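Local coordinates for protein HIAXHD3 (Humicola insolens, PDB 3ZXK) that hydrolyses terminal arabinofuranose side chains, probably those of xylans, as an exo-acting family 43 glycoside hydrolase whose active site has been engineered towards endo-xylanase activity, at residues Leu354-Ala359 with Val524-Phe529; Ile384-Val389 with Asp456-Ile461; Gly395-Ala400 with Gly411-Gly416; Ala419-Val424 with Pro447-Asn452; Met423-Arg428 with Thr439-Ala444. All coordinates share one frame; numbering follows the deposited sequence.

All five contacts lie in the C-terminal concanavalin A-like domain, a sandwich of two antiparallel sheets. Interactions 1 and 2, centres about 10 Å apart, share one sheet, where strands 523-533 and 380-388 are neighbours. Interactions 3, 4 and 5 pair the four consecutive strands 396-403, 406-415, 418-429 and 436-448 at one side of the other, 436-448 being outermost; interactions 4 and 5 share Met-423 and Val-424. Along the chain, interaction 1 encloses the rest and interaction 2 encloses interactions 3 to 5, so the outer pairings join distant parts of the sequence. Interactions 2 and 3, centres about 13 Å apart, meet across the sandwich core. The same C-terminal part supplies Phe-469 and Trp-502 to the glycan pocket.

Interaction 1 of 5, residues Leu354-Ala359 with Val524-Phe529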
# COMPACT_ATOMS: atom_id res chain seq x y z
N LEU A 354 -8.22 -19.25 9.23
CA LEU A 354 -6.97 -19.36 8.53
C LEU A 354 -5.98 -20.23 9.32
O LEU A 354 -5.67 -19.94 10.48
CB LEU A 354 -6.36 -17.95 8.36
CG LEU A 354 -4.89 -17.82 7.87
CD1 LEU A 354 -4.77 -18.33 6.43
CD2 LEU A 354 -4.36 -16.39 7.98
N ILE A 355 -5.50 -21.31 8.71
CA ILE A 355 -4.43 -22.12 9.33
C ILE A 355 -3.08 -21.61 8.87
O ILE A 355 -2.82 -21.48 7.66
CB ILE A 355 -4.55 -23.61 8.93
CG1 ILE A 355 -5.92 -24.16 9.37
CG2 ILE A 355 -3.36 -24.42 9.45
CD1 ILE A 355 -6.00 -24.44 10.85
N LEU A 356 -2.24 -21.22 9.83
CA LEU A 356 -0.84 -20.88 9.57
C LEU A 356 0.03 -21.99 10.14
O LEU A 356 0.14 -22.13 11.39
CB LEU A 356 -0.47 -19.55 10.24
CG LEU A 356 -1.16 -18.26 9.77
CD1 LEU A 356 -0.71 -17.05 10.60
CD2 LEU A 356 -0.83 -18.03 8.31
N ARG A 357 0.59 -22.84 9.27
CA ARG A 357 1.60 -23.80 9.69
C ARG A 357 2.95 -23.13 9.72
O ARG A 357 3.26 -22.36 8.83
CB ARG A 357 1.65 -25.00 8.75
CG ARG A 357 0.34 -25.78 8.73
CD ARG A 357 0.44 -27.07 7.95
NE ARG A 357 -0.69 -27.94 8.26
CZ ARG A 357 -0.98 -29.04 7.58
NH1 ARG A 357 -0.24 -29.39 6.52
NH2 ARG A 357 -2.04 -29.76 7.95
N THR A 358 3.78 -23.39 10.74
CA THR A 358 5.13 -22.81 10.69
C THR A 358 5.84 -23.15 9.36
O THR A 358 5.84 -24.31 8.91
CB THR A 358 5.97 -23.26 11.88
OG1 THR A 358 5.99 -24.70 11.95
CG2 THR A 358 5.36 -22.73 13.18
N ALA A 359 6.44 -22.14 8.75
CA ALA A 359 7.02 -22.31 7.43
C ALA A 359 8.54 -22.11 7.43
O ALA A 359 9.20 -22.49 6.47
CB ALA A 359 6.36 -21.39 6.42
N VAL A 524 -1.12 -22.80 14.02
CA VAL A 524 -2.14 -22.08 14.72
C VAL A 524 -3.29 -21.81 13.78
O VAL A 524 -3.13 -21.85 12.55
CB VAL A 524 -1.60 -20.77 15.35
CG1 VAL A 524 -0.41 -21.04 16.27
CG2 VAL A 524 -1.27 -19.74 14.29
N LYS A 525 -4.45 -21.49 14.35
CA LYS A 525 -5.59 -21.11 13.56
C LYS A 525 -5.93 -19.67 13.93
O LYS A 525 -6.14 -19.36 15.11
CB LYS A 525 -6.80 -22.03 13.87
CG LYS A 525 -8.07 -21.67 13.06
CD LYS A 525 -9.17 -22.72 13.16
CE LYS A 525 -9.73 -22.87 14.55
NZ LYS A 525 -10.82 -23.89 14.56
N VAL A 526 -6.00 -18.81 12.92
CA VAL A 526 -6.46 -17.46 13.12
C VAL A 526 -7.95 -17.45 12.87
O VAL A 526 -8.41 -17.68 11.74
CB VAL A 526 -5.73 -16.47 12.19
CG1 VAL A 526 -5.97 -15.06 12.67
CG2 VAL A 526 -4.24 -16.76 12.18
N LYS A 527 -8.73 -17.25 13.92
CA LYS A 527 -10.18 -17.30 13.79
C LYS A 527 -10.74 -16.00 13.28
O LYS A 527 -11.74 -16.00 12.56
CB LYS A 527 -10.85 -17.64 15.11
CG LYS A 527 -10.42 -18.96 15.72
CD LYS A 527 -11.32 -19.22 16.90
CE LYS A 527 -10.62 -20.00 17.98
NZ LYS A 527 -11.47 -19.98 19.19
N GLY A 528 -10.12 -14.88 13.60
CA GLY A 528 -10.72 -13.62 13.23
C GLY A 528 -9.79 -12.46 13.45
O GLY A 528 -8.81 -12.54 14.19
N PHE A 529 -10.14 -11.34 12.82
CA PHE A 529 -9.43 -10.08 13.03
C PHE A 529 -10.49 -8.98 13.02
O PHE A 529 -11.41 -8.99 12.18
CB PHE A 529 -8.44 -9.76 11.90
CG PHE A 529 -7.86 -8.35 12.00
CD1 PHE A 529 -6.78 -8.06 12.86
CD2 PHE A 529 -8.45 -7.30 11.32
CE1 PHE A 529 -6.26 -6.75 12.96
CE2 PHE A 529 -7.95 -5.99 11.43
CZ PHE A 529 -6.88 -5.71 12.26
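Peptide groups are the flat units that meet between Leu-354 and Val-526, joined by a reciprocal pair of N-H to C=O bonds. The one ring, that of Phe-529, meets Phe-385 with planes about 55° apart and stands edge-to-face with Trp-333. Side chains stand over the two faces of the sheet they form: Leu-354, Leu-356, Val-524 and Val-526 on one, Ile-355 and Lys-525 on the other. This is antiparallel pairing in one sheet of the concanavalin A-like sandwich. Val-526 N lies 2.7 Å from Leu-354 O, and a second reciprocal pair includes Leu-356 N to Val-524 O at 2.9 Å.

The leucine and valine face is the core side, packed on Val-512 and Leu-372 of the opposing sheet, in keeping with the four aliphatic side chains there. Leu-356 has CG turned away from its carbonyl carbon (chi1 -64°), and its CD1 reaches across to Val-526 CG2 at 3.9 Å. Val-524 CG2 lies against Leu-356 CB at 4.1 Å.

Lys-527 and Gly-528 both face Arg-386 in a classic beta bulge. On the outer face a lysine suits its partly exposed place: its methylene base packs while its amine leads away. There Ile-355 CD1 rests 3.9 Å from Lys-525 CB.

Interaction 2 of 5, residues Ile384-Val389 with Asp456-Ile461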
# COMPACT_ATOMS: atom_id res chain seq x y z
N ILE A 384 -7.30 -6.42 16.66
CA ILE A 384 -7.51 -7.58 17.52
C ILE A 384 -7.53 -8.87 16.71
O ILE A 384 -8.35 -9.03 15.79
CB ILE A 384 -8.80 -7.44 18.32
CG1 ILE A 384 -8.79 -6.11 19.10
CG2 ILE A 384 -9.02 -8.64 19.26
CD1 ILE A 384 -10.04 -5.90 19.91
N PHE A 385 -6.62 -9.78 17.02
CA PHE A 385 -6.56 -11.11 16.43
C PHE A 385 -7.08 -12.14 17.42
O PHE A 385 -6.73 -12.10 18.61
CB PHE A 385 -5.12 -11.47 16.07
CG PHE A 385 -4.57 -10.71 14.88
CD1 PHE A 385 -4.78 -11.18 13.58
CD2 PHE A 385 -3.83 -9.54 15.08
CE1 PHE A 385 -4.24 -10.49 12.50
CE2 PHE A 385 -3.29 -8.87 14.00
CZ PHE A 385 -3.49 -9.33 12.72
N ARG A 386 -7.90 -13.06 16.94
CA ARG A 386 -8.46 -14.13 17.74
C ARG A 386 -7.87 -15.45 17.21
O ARG A 386 -7.98 -15.74 16.02
CB ARG A 386 -9.99 -14.10 17.64
CG ARG A 386 -10.70 -15.11 18.52
CD ARG A 386 -12.16 -15.22 18.16
NE ARG A 386 -12.85 -16.14 19.04
CZ ARG A 386 -14.16 -16.31 19.04
NH1 ARG A 386 -14.93 -15.60 18.20
NH2 ARG A 386 -14.72 -17.16 19.88
N LEU A 387 -7.19 -16.20 18.08
CA LEU A 387 -6.44 -17.41 17.67
C LEU A 387 -6.77 -18.64 18.48
O LEU A 387 -7.16 -18.54 19.65
CB LEU A 387 -4.93 -17.18 17.74
CG LEU A 387 -4.38 -16.05 16.87
CD1 LEU A 387 -4.28 -14.76 17.66
CD2 LEU A 387 -3.03 -16.47 16.32
N ASP A 388 -6.66 -19.79 17.83
CA ASP A 388 -6.57 -21.08 18.54
C ASP A 388 -5.12 -21.58 18.39
O ASP A 388 -4.67 -21.86 17.27
CB ASP A 388 -7.57 -22.05 17.92
CG ASP A 388 -7.49 -23.48 18.48
OD1 ASP A 388 -6.56 -23.84 19.25
OD2 ASP A 388 -8.39 -24.28 18.10
N VAL A 389 -4.38 -21.68 19.49
CA VAL A 389 -2.95 -21.99 19.40
C VAL A 389 -2.58 -23.38 19.95
O VAL A 389 -1.41 -23.67 20.22
CB VAL A 389 -2.06 -20.91 20.08
CG1 VAL A 389 -2.29 -19.53 19.45
CG2 VAL A 389 -2.29 -20.88 21.57
N ASP A 456 -8.81 -20.28 22.59
CA ASP A 456 -9.41 -18.99 22.29
C ASP A 456 -8.65 -17.87 22.96
O ASP A 456 -9.02 -17.42 24.05
CB ASP A 456 -10.89 -18.96 22.69
CG ASP A 456 -11.66 -17.84 22.01
OD1 ASP A 456 -11.54 -17.71 20.77
OD2 ASP A 456 -12.42 -17.13 22.70
N ILE A 457 -7.58 -17.43 22.32
CA ILE A 457 -6.78 -16.33 22.84
C ILE A 457 -6.91 -15.11 21.94
O ILE A 457 -6.84 -15.22 20.72
CB ILE A 457 -5.30 -16.73 23.02
CG1 ILE A 457 -4.48 -15.57 23.59
CG2 ILE A 457 -4.68 -17.20 21.70
CD1 ILE A 457 -3.23 -16.02 24.30
N TRP A 458 -7.11 -13.95 22.56
CA TRP A 458 -7.31 -12.72 21.82
C TRP A 458 -6.15 -11.83 22.09
O TRP A 458 -5.76 -11.62 23.26
CB TRP A 458 -8.58 -12.03 22.27
CG TRP A 458 -9.83 -12.86 22.10
CD1 TRP A 458 -10.13 -14.12 22.64
CD2 TRP A 458 -11.07 -12.45 21.40
NE1 TRP A 458 -11.40 -14.52 22.28
CE2 TRP A 458 -12.01 -13.57 21.53
CE3 TRP A 458 -11.45 -11.33 20.67
CZ2 TRP A 458 -13.28 -13.53 20.97
CZ3 TRP A 458 -12.73 -11.30 20.10
CH2 TRP A 458 -13.63 -12.38 20.25
N LEU A 459 -5.57 -11.32 21.02
CA LEU A 459 -4.38 -10.50 21.08
C LEU A 459 -4.68 -9.14 20.47
O LEU A 459 -5.08 -9.05 19.29
CB LEU A 459 -3.22 -11.19 20.35
CG LEU A 459 -2.77 -12.53 20.96
CD1 LEU A 459 -1.69 -13.16 20.09
CD2 LEU A 459 -2.31 -12.35 22.42
N ARG A 460 -4.40 -8.10 21.23
CA ARG A 460 -4.79 -6.74 20.87
C ARG A 460 -3.63 -5.77 20.81
O ARG A 460 -2.82 -5.70 21.73
CB ARG A 460 -5.84 -6.26 21.89
CG ARG A 460 -6.28 -4.79 21.78
CD ARG A 460 -7.47 -4.49 22.68
NE ARG A 460 -7.33 -3.13 23.20
CZ ARG A 460 -7.90 -2.69 24.32
NH1 ARG A 460 -8.72 -3.48 25.00
NH2 ARG A 460 -7.68 -1.45 24.72
N ILE A 461 -3.58 -4.99 19.73
CA ILE A 461 -2.54 -3.98 19.52
C ILE A 461 -3.23 -2.62 19.41
O ILE A 461 -4.02 -2.39 18.48
CB ILE A 461 -1.73 -4.24 18.23
CG1 ILE A 461 -1.02 -5.60 18.23
CG2 ILE A 461 -0.70 -3.14 17.99
CD1 ILE A 461 -0.37 -5.95 16.90
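A salt bridge joins Arg-386 to Asp-456: NE lies 2.7 Å from OD1, the N-H pointing almost straight at it (173°). OD1 offers its syn lone pair and lies in the guanidinium plane, though the carboxylate itself is turned 60° from that plane; a second bond to the same oxygen, from Arg-386 NH2, is weak. The other oxygen, Asp-456 OD2, takes the indole N-H of Trp-458 at 2.8 Å, from above the carboxylate plane, and this holds the ring in place.

With CG anti to its amide nitrogen (chi1 -176°) and the chain extended, Arg-386 runs alongside the indole. Its CG sits 3.8 Å from the centroid of the Trp-458 five-membered ring, a CH-pi contact, and its NE lies 3.3 Å from Trp-458 CZ2. At the ring's edge Ile-384 CG2 approaches CE3 to 3.9 Å. An arginine suits this partly exposed face because its methylenes cover the ring while its charge finds the aspartate.

Below, antiparallel backbone bonds pair Phe-385 with Leu-459 and Leu-387 with Ile-457, in a sheet of the concanavalin A-like sandwich. Their apolar side chains turn to the core, Leu-387 CD1 meeting Leu-459 CD1 at 3.9 Å, crossed at about a right angle. Asp-456 OD1 also bridges to Lys-527, so two cations and an indole N-H gather on one carboxylate, which would probably favour its ionised form.

Interaction 3 of 5, residues Gly395-Ala400 with Gly411-Gly416; sequences GDRAGA and GVWKQG
The guanidinium of Arg-397 lies flat over the indole of Trp-413, the two planes only 7° apart and their centres 3.8 Å from each other. With CG anti to the carbonyl carbon (chi1 -61°) the chain starts out over the indole, and from CG to NE it is extended. It crosses the ring system obliquely: CG hovers 3.7 Å from the centroid of the five-membered ring of Trp-413 as a CH-pi contact, and CZ stands over the six-membered ring in a cation-pi contact. An arginine fits here because its greasy stem and flat cationic head can both use the same aromatic face. A water in the guanidinium plane accepts from Arg-397 NE at 3.1 Å and from the side-chain amide of Gln-415, linking the edge of the guanidinium to Gln-415. The indole N-H is hydrogen-bonded to the hydroxyl of Tyr-409.

Arg-397 and Trp-413 stand on the hairpin of strands 396-403 and 406-415 within one sheet of the concanavalin A-like sandwich. Ala-398 and Val-412 exchange backbone bonds and turn their apolar side chains to the other face of the sheet, where Val-412 meets Ile-457 of the other sheet. Beside them, Gly-399 and Gly-411 bring their CA atoms to 3.8 Å, an approach that suits two residues without side chains. At the other end Gly-395 N donates to Lys-414 O at 2.8 Å, while a second water donates to both Asp-396 O and Lys-414 O.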
# COMPACT_ATOMS: atom_id res chain seq x y z
N GLY A 395 9.19 -24.83 20.66
CA GLY A 395 9.98 -23.80 20.00
C GLY A 395 9.17 -22.84 19.14
O GLY A 395 9.72 -21.90 18.60
N ASP A 396 7.86 -23.06 19.00
CA ASP A 396 7.05 -22.19 18.15
C ASP A 396 6.78 -20.84 18.81
O ASP A 396 6.71 -20.73 20.06
CB ASP A 396 5.73 -22.85 17.78
CG ASP A 396 5.88 -24.04 16.80
OD1 ASP A 396 7.01 -24.29 16.36
OD2 ASP A 396 4.88 -24.74 16.52
N ARG A 397 6.71 -19.81 17.98
CA ARG A 397 6.43 -18.47 18.42
C ARG A 397 5.35 -17.93 17.47
O ARG A 397 5.54 -17.92 16.25
CB ARG A 397 7.72 -17.63 18.37
CG ARG A 397 8.84 -18.15 19.27
CD ARG A 397 9.98 -17.17 19.29
NE ARG A 397 11.00 -17.66 20.21
CZ ARG A 397 12.22 -17.14 20.32
NH1 ARG A 397 12.54 -16.06 19.59
NH2 ARG A 397 13.11 -17.66 21.17
N ALA A 398 4.22 -17.50 18.00
CA ALA A 398 3.15 -16.99 17.15
C ALA A 398 2.52 -15.77 17.82
O ALA A 398 2.64 -15.62 19.06
CB ALA A 398 2.11 -18.07 16.94
N GLY A 399 1.92 -14.88 17.05
CA GLY A 399 1.24 -13.74 17.66
C GLY A 399 0.88 -12.57 16.78
O GLY A 399 0.84 -12.68 15.56
N ALA A 400 0.65 -11.45 17.44
CA ALA A 400 0.21 -10.24 16.80
C ALA A 400 1.34 -9.21 16.86
O ALA A 400 1.79 -8.83 17.94
CB ALA A 400 -1.07 -9.71 17.44
N GLY A 411 2.44 -12.24 21.98
CA GLY A 411 2.21 -13.55 21.38
C GLY A 411 2.38 -14.66 22.36
O GLY A 411 2.39 -14.45 23.59
N VAL A 412 2.46 -15.87 21.81
CA VAL A 412 2.57 -17.08 22.60
C VAL A 412 3.86 -17.79 22.20
O VAL A 412 4.16 -17.92 21.01
CB VAL A 412 1.38 -18.03 22.38
CG1 VAL A 412 1.51 -19.34 23.20
CG2 VAL A 412 0.06 -17.34 22.71
N TRP A 413 4.63 -18.15 23.22
CA TRP A 413 5.82 -19.00 23.07
C TRP A 413 5.50 -20.36 23.66
O TRP A 413 5.06 -20.48 24.82
CB TRP A 413 7.04 -18.40 23.78
CG TRP A 413 7.67 -17.25 23.05
CD1 TRP A 413 7.16 -16.53 21.99
CD2 TRP A 413 8.98 -16.71 23.32
NE1 TRP A 413 8.04 -15.57 21.59
CE2 TRP A 413 9.18 -15.63 22.35
CE3 TRP A 413 9.98 -17.00 24.24
CZ2 TRP A 413 10.37 -14.90 22.32
CZ3 TRP A 413 11.17 -16.27 24.20
CH2 TRP A 413 11.36 -15.24 23.26
N LYS A 414 5.69 -21.39 22.85
CA LYS A 414 5.57 -22.79 23.29
C LYS A 414 7.00 -23.32 23.53
O LYS A 414 7.81 -23.38 22.61
CB LYS A 414 4.83 -23.64 22.23
CG LYS A 414 4.50 -25.07 22.70
CD LYS A 414 3.33 -25.10 23.68
CE LYS A 414 2.95 -26.51 24.07
NZ LYS A 414 2.33 -27.19 22.91
N GLN A 415 7.32 -23.65 24.78
CA GLN A 415 8.61 -24.28 25.11
C GLN A 415 8.32 -25.55 25.87
O GLN A 415 7.67 -25.51 26.92
CB GLN A 415 9.53 -23.31 25.87
CG GLN A 415 9.81 -22.00 25.11
CD GLN A 415 10.49 -20.95 25.96
OE1 GLN A 415 10.30 -20.88 27.19
NE2 GLN A 415 11.32 -20.15 25.34
N GLY A 416 8.77 -26.68 25.34
CA GLY A 416 8.39 -27.97 25.92
C GLY A 416 6.88 -28.07 25.95
O GLY A 416 6.19 -27.86 24.91
O HOH W 1 9.01 -20.93 21.80
O HOH W 2 11.18 -19.81 22.37

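Interaction 4 of 5, residues Ala419-Val424 with Pro447-Asn452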
# COMPACT_ATOMS: atom_id res chain seq x y z
N ALA A 419 2.96 -23.39 27.28
CA ALA A 419 2.65 -22.25 26.42
C ALA A 419 2.40 -21.04 27.31
O ALA A 419 1.69 -21.14 28.32
CB ALA A 419 1.45 -22.49 25.54
N ARG A 420 3.01 -19.93 26.96
CA ARG A 420 2.79 -18.72 27.72
C ARG A 420 2.78 -17.49 26.85
O ARG A 420 3.40 -17.45 25.76
CB ARG A 420 3.83 -18.57 28.82
CG ARG A 420 5.16 -18.04 28.34
CD ARG A 420 6.04 -17.75 29.52
NE ARG A 420 7.24 -17.00 29.17
CZ ARG A 420 8.34 -17.53 28.64
NH1 ARG A 420 8.42 -18.83 28.33
NH2 ARG A 420 9.37 -16.74 28.41
N ILE A 421 2.09 -16.48 27.34
CA ILE A 421 2.04 -15.20 26.66
C ILE A 421 3.28 -14.39 26.98
O ILE A 421 3.73 -14.38 28.12
CB ILE A 421 0.77 -14.42 27.07
CG1 ILE A 421 -0.45 -15.29 26.79
CG2 ILE A 421 0.65 -13.10 26.33
CD1 ILE A 421 -1.72 -14.81 27.43
N VAL A 422 3.84 -13.75 25.95
CA VAL A 422 4.99 -12.86 26.07
C VAL A 422 4.76 -11.58 25.28
O VAL A 422 3.99 -11.57 24.29
CB VAL A 422 6.31 -13.54 25.58
CG1 VAL A 422 6.68 -14.75 26.44
CG2 VAL A 422 6.19 -13.96 24.11
N MET A 423 5.42 -10.51 25.70
CA MET A 423 5.52 -9.30 24.89
C MET A 423 7.00 -9.11 24.58
O MET A 423 7.80 -9.10 25.49
CB MET A 423 4.88 -8.10 25.63
CG MET A 423 4.83 -6.82 24.82
SD MET A 423 6.38 -5.89 24.89
CE MET A 423 6.06 -4.42 23.89
N VAL A 424 7.33 -8.99 23.29
CA VAL A 424 8.69 -8.87 22.77
C VAL A 424 8.88 -7.51 22.08
O VAL A 424 8.04 -7.07 21.27
CB VAL A 424 8.97 -10.03 21.77
CG1 VAL A 424 10.26 -9.82 20.96
CG2 VAL A 424 8.94 -11.37 22.49
N PRO A 447 0.92 -14.84 31.48
CA PRO A 447 0.68 -16.13 32.14
C PRO A 447 0.89 -17.35 31.25
O PRO A 447 0.88 -17.25 30.00
CB PRO A 447 -0.81 -16.06 32.48
CG PRO A 447 -1.40 -15.19 31.42
CD PRO A 447 -0.33 -14.17 31.08
N VAL A 448 1.05 -18.49 31.90
CA VAL A 448 0.97 -19.80 31.26
C VAL A 448 -0.49 -20.01 30.95
O VAL A 448 -1.36 -19.70 31.77
CB VAL A 448 1.49 -20.91 32.22
CG1 VAL A 448 1.13 -22.30 31.71
CG2 VAL A 448 2.99 -20.76 32.43
N ILE A 449 -0.77 -20.49 29.75
CA ILE A 449 -2.13 -20.68 29.32
C ILE A 449 -2.40 -22.17 29.14
O ILE A 449 -1.60 -22.87 28.49
CB ILE A 449 -2.44 -19.90 28.01
CG1 ILE A 449 -1.33 -20.06 26.96
CG2 ILE A 449 -2.71 -18.44 28.35
CD1 ILE A 449 -1.68 -19.42 25.61
N ASP A 450 -3.49 -22.64 29.75
CA ASP A 450 -3.94 -24.04 29.66
C ASP A 450 -4.66 -24.31 28.33
O ASP A 450 -4.83 -23.38 27.53
CB ASP A 450 -4.80 -24.45 30.88
CG ASP A 450 -6.20 -23.78 30.92
OD1 ASP A 450 -6.63 -23.11 29.96
OD2 ASP A 450 -6.92 -23.96 31.94
N THR A 451 -5.08 -25.55 28.08
CA THR A 451 -5.66 -25.90 26.78
C THR A 451 -6.89 -25.08 26.44
O THR A 451 -7.08 -24.68 25.29
CB THR A 451 -5.95 -27.41 26.65
OG1 THR A 451 -6.95 -27.80 27.60
CG2 THR A 451 -4.67 -28.23 26.87
N ASN A 452 -7.73 -24.82 27.45
CA ASN A 452 -8.95 -24.03 27.22
C ASN A 452 -8.66 -22.59 26.78
O ASN A 452 -9.28 -22.07 25.86
CB ASN A 452 -9.85 -24.05 28.46
CG ASN A 452 -10.58 -25.37 28.61
OD1 ASN A 452 -11.08 -25.92 27.63
ND2 ASN A 452 -10.63 -25.89 29.84
O HOH W 3 0.76 -24.38 28.91
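Ile-421 provides the main bump: its CD1 fits into the hollow between the Pro-447 ring, 4.0 Å from CD, and the Ile-449 branch, 3.9 Å from CG2. The two isoleucines cross at about a right angle and meet methyl to methyl. A lower bump lies next to this one, Ala-419 CB, which meets Ile-449 CG1 at 4.0 Å; the small alanine lets the bulkier isoleucine lie close to its strand. The torsion of Ile-449 (chi1 45°) places CG1 between its own backbone N and carbonyl carbon, directed back at Ala-419.

The hydrophobic patch belongs to the inner surface of the concanavalin A-like sandwich, where Ile-457 CD1 from the opposing sheet touches both isoleucines and Tyr-481 touches both Ile-421 and Pro-447. The strands 418-429 and 436-448 form a hairpin, and here they pair at the outermost strand of their sheet. Arg-420 and Val-448 make a non-hydrogen-bonded antiparallel pair, with bonds on both sides of it: Ile-449 N to Ala-419 O at 2.9 Å and Ile-421 N to Pro-447 O at 3.0 Å.

On the outer face Arg-420 CB rides 3.4 Å from Pro-447 O, and its guanidinium leads off to Asn-445 and Gln-415. Past the pairing, a water accepts from Ala-419 N and donates to Ile-449 O at 2.8 Å.

Interaction 5 of 5, residues Met423-Arg428 with Thr439-Ala444; sequences MVDDLR and TGRVAA
A classic beta bulge breaks the antiparallel register where Met-423 O accepts from both Ala-443 N, at 2.8 Å, and Ala-444 N, at 3.3 Å, and the short strand axes run at 134°. The strands form the hairpin 418-429 and 436-448 at the rim of a concanavalin A-like sheet. Beyond the bulge Asp-425 and Arg-441 exchange backbone bonds.

The small Ala-443 suits the bulge: its CB tucks 3.8 Å from Met-423 SD and lies against one face of the Asp-425 carboxylate. On the opposite face Val-424 CG2 meets Val-442 CG2 at 4.0 Å, and both valines lie against Trp-413. Gly-440, having no side chain, lets Leu-427 CD2 come to 3.8 Å from its CA.

Arg-441 reaches extended to the aspartates, CG between backbone N and carbonyl carbon (chi1 52°). Its guanidinium stands at 89° to the Asp-425 carboxylate, with OD1 over its face, 3.2 Å from NE, so this salt bridge rests on charge alone. Asp-426 CB lies over a guanidinium face too, but the Asp-426 salt bridge is to Arg-428. A water in the guanidinium plane makes the directed link, accepting from Arg-441 NH2 and donating to Asp-425 OD2, 2.6 Å from each.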
# COMPACT_ATOMS: atom_id res chain seq x y z
N MET A 423 5.42 -10.51 25.70
CA MET A 423 5.52 -9.30 24.89
C MET A 423 7.00 -9.11 24.58
O MET A 423 7.80 -9.10 25.49
CB MET A 423 4.88 -8.10 25.63
CG MET A 423 4.83 -6.82 24.82
SD MET A 423 6.38 -5.89 24.89
CE MET A 423 6.06 -4.42 23.89
N VAL A 424 7.33 -8.99 23.29
CA VAL A 424 8.69 -8.87 22.77
C VAL A 424 8.88 -7.51 22.08
O VAL A 424 8.04 -7.07 21.27
CB VAL A 424 8.97 -10.03 21.77
CG1 VAL A 424 10.26 -9.82 20.96
CG2 VAL A 424 8.94 -11.37 22.49
N ASP A 425 10.00 -6.85 22.39
CA ASP A 425 10.31 -5.61 21.72
C ASP A 425 11.75 -5.63 21.21
O ASP A 425 12.38 -6.68 21.21
CB ASP A 425 9.98 -4.39 22.62
CG ASP A 425 10.84 -4.31 23.87
OD1 ASP A 425 11.77 -5.12 24.09
OD2 ASP A 425 10.61 -3.35 24.66
N ASP A 426 12.24 -4.49 20.73
CA ASP A 426 13.61 -4.39 20.19
C ASP A 426 13.88 -5.36 19.02
O ASP A 426 14.99 -5.89 18.89
CB ASP A 426 14.67 -4.57 21.28
CG ASP A 426 16.04 -4.12 20.83
OD1 ASP A 426 16.15 -3.06 20.16
OD2 ASP A 426 17.04 -4.83 21.14
N LEU A 427 12.87 -5.54 18.18
CA LEU A 427 13.06 -6.23 16.90
C LEU A 427 13.41 -5.17 15.88
O LEU A 427 12.62 -4.27 15.62
CB LEU A 427 11.76 -6.93 16.48
CG LEU A 427 11.19 -8.05 17.35
CD1 LEU A 427 9.69 -8.22 17.13
CD2 LEU A 427 11.95 -9.34 17.07
N ARG A 428 14.61 -5.23 15.31
CA ARG A 428 15.09 -4.13 14.47
C ARG A 428 15.84 -4.62 13.24
O ARG A 428 16.69 -5.52 13.35
CB ARG A 428 16.05 -3.21 15.25
CG ARG A 428 15.44 -2.47 16.42
CD ARG A 428 16.43 -1.54 17.09
NE ARG A 428 17.54 -2.22 17.75
CZ ARG A 428 18.81 -2.20 17.33
NH1 ARG A 428 19.14 -1.55 16.23
NH2 ARG A 428 19.74 -2.86 18.01
N THR A 439 17.13 -9.35 17.11
CA THR A 439 16.06 -10.35 17.03
C THR A 439 15.08 -10.27 18.20
O THR A 439 14.17 -11.10 18.33
CB THR A 439 16.63 -11.77 16.90
OG1 THR A 439 17.52 -12.02 17.98
CG2 THR A 439 17.40 -11.92 15.60
N GLY A 440 15.24 -9.26 19.05
CA GLY A 440 14.25 -8.94 20.06
C GLY A 440 14.55 -9.52 21.43
O GLY A 440 15.41 -10.36 21.59
N ARG A 441 13.82 -9.05 22.43
CA ARG A 441 13.94 -9.59 23.78
C ARG A 441 12.54 -9.62 24.37
O ARG A 441 11.71 -8.78 24.00
CB ARG A 441 14.86 -8.71 24.64
CG ARG A 441 14.46 -7.23 24.62
CD ARG A 441 15.01 -6.46 25.81
NE ARG A 441 14.29 -5.20 25.98
CZ ARG A 441 14.69 -4.01 25.52
NH1 ARG A 441 15.83 -3.89 24.84
NH2 ARG A 441 13.96 -2.93 25.74
N VAL A 442 12.29 -10.57 25.28
CA VAL A 442 11.07 -10.59 26.06
C VAL A 442 11.09 -9.44 27.06
O VAL A 442 11.92 -9.39 27.97
CB VAL A 442 10.79 -11.94 26.74
CG1 VAL A 442 9.57 -11.86 27.64
CG2 VAL A 442 10.60 -13.03 25.68
N ALA A 443 10.18 -8.49 26.86
CA ALA A 443 10.11 -7.33 27.72
C ALA A 443 9.19 -7.61 28.90
O ALA A 443 9.35 -7.02 29.95
CB ALA A 443 9.63 -6.12 26.93
N ALA A 444 8.23 -8.51 28.71
CA ALA A 444 7.35 -8.94 29.81
C ALA A 444 6.79 -10.32 29.56
O ALA A 444 6.47 -10.67 28.43
CB ALA A 444 6.21 -7.95 30.03
O HOH W 4 11.69 -3.24 27.05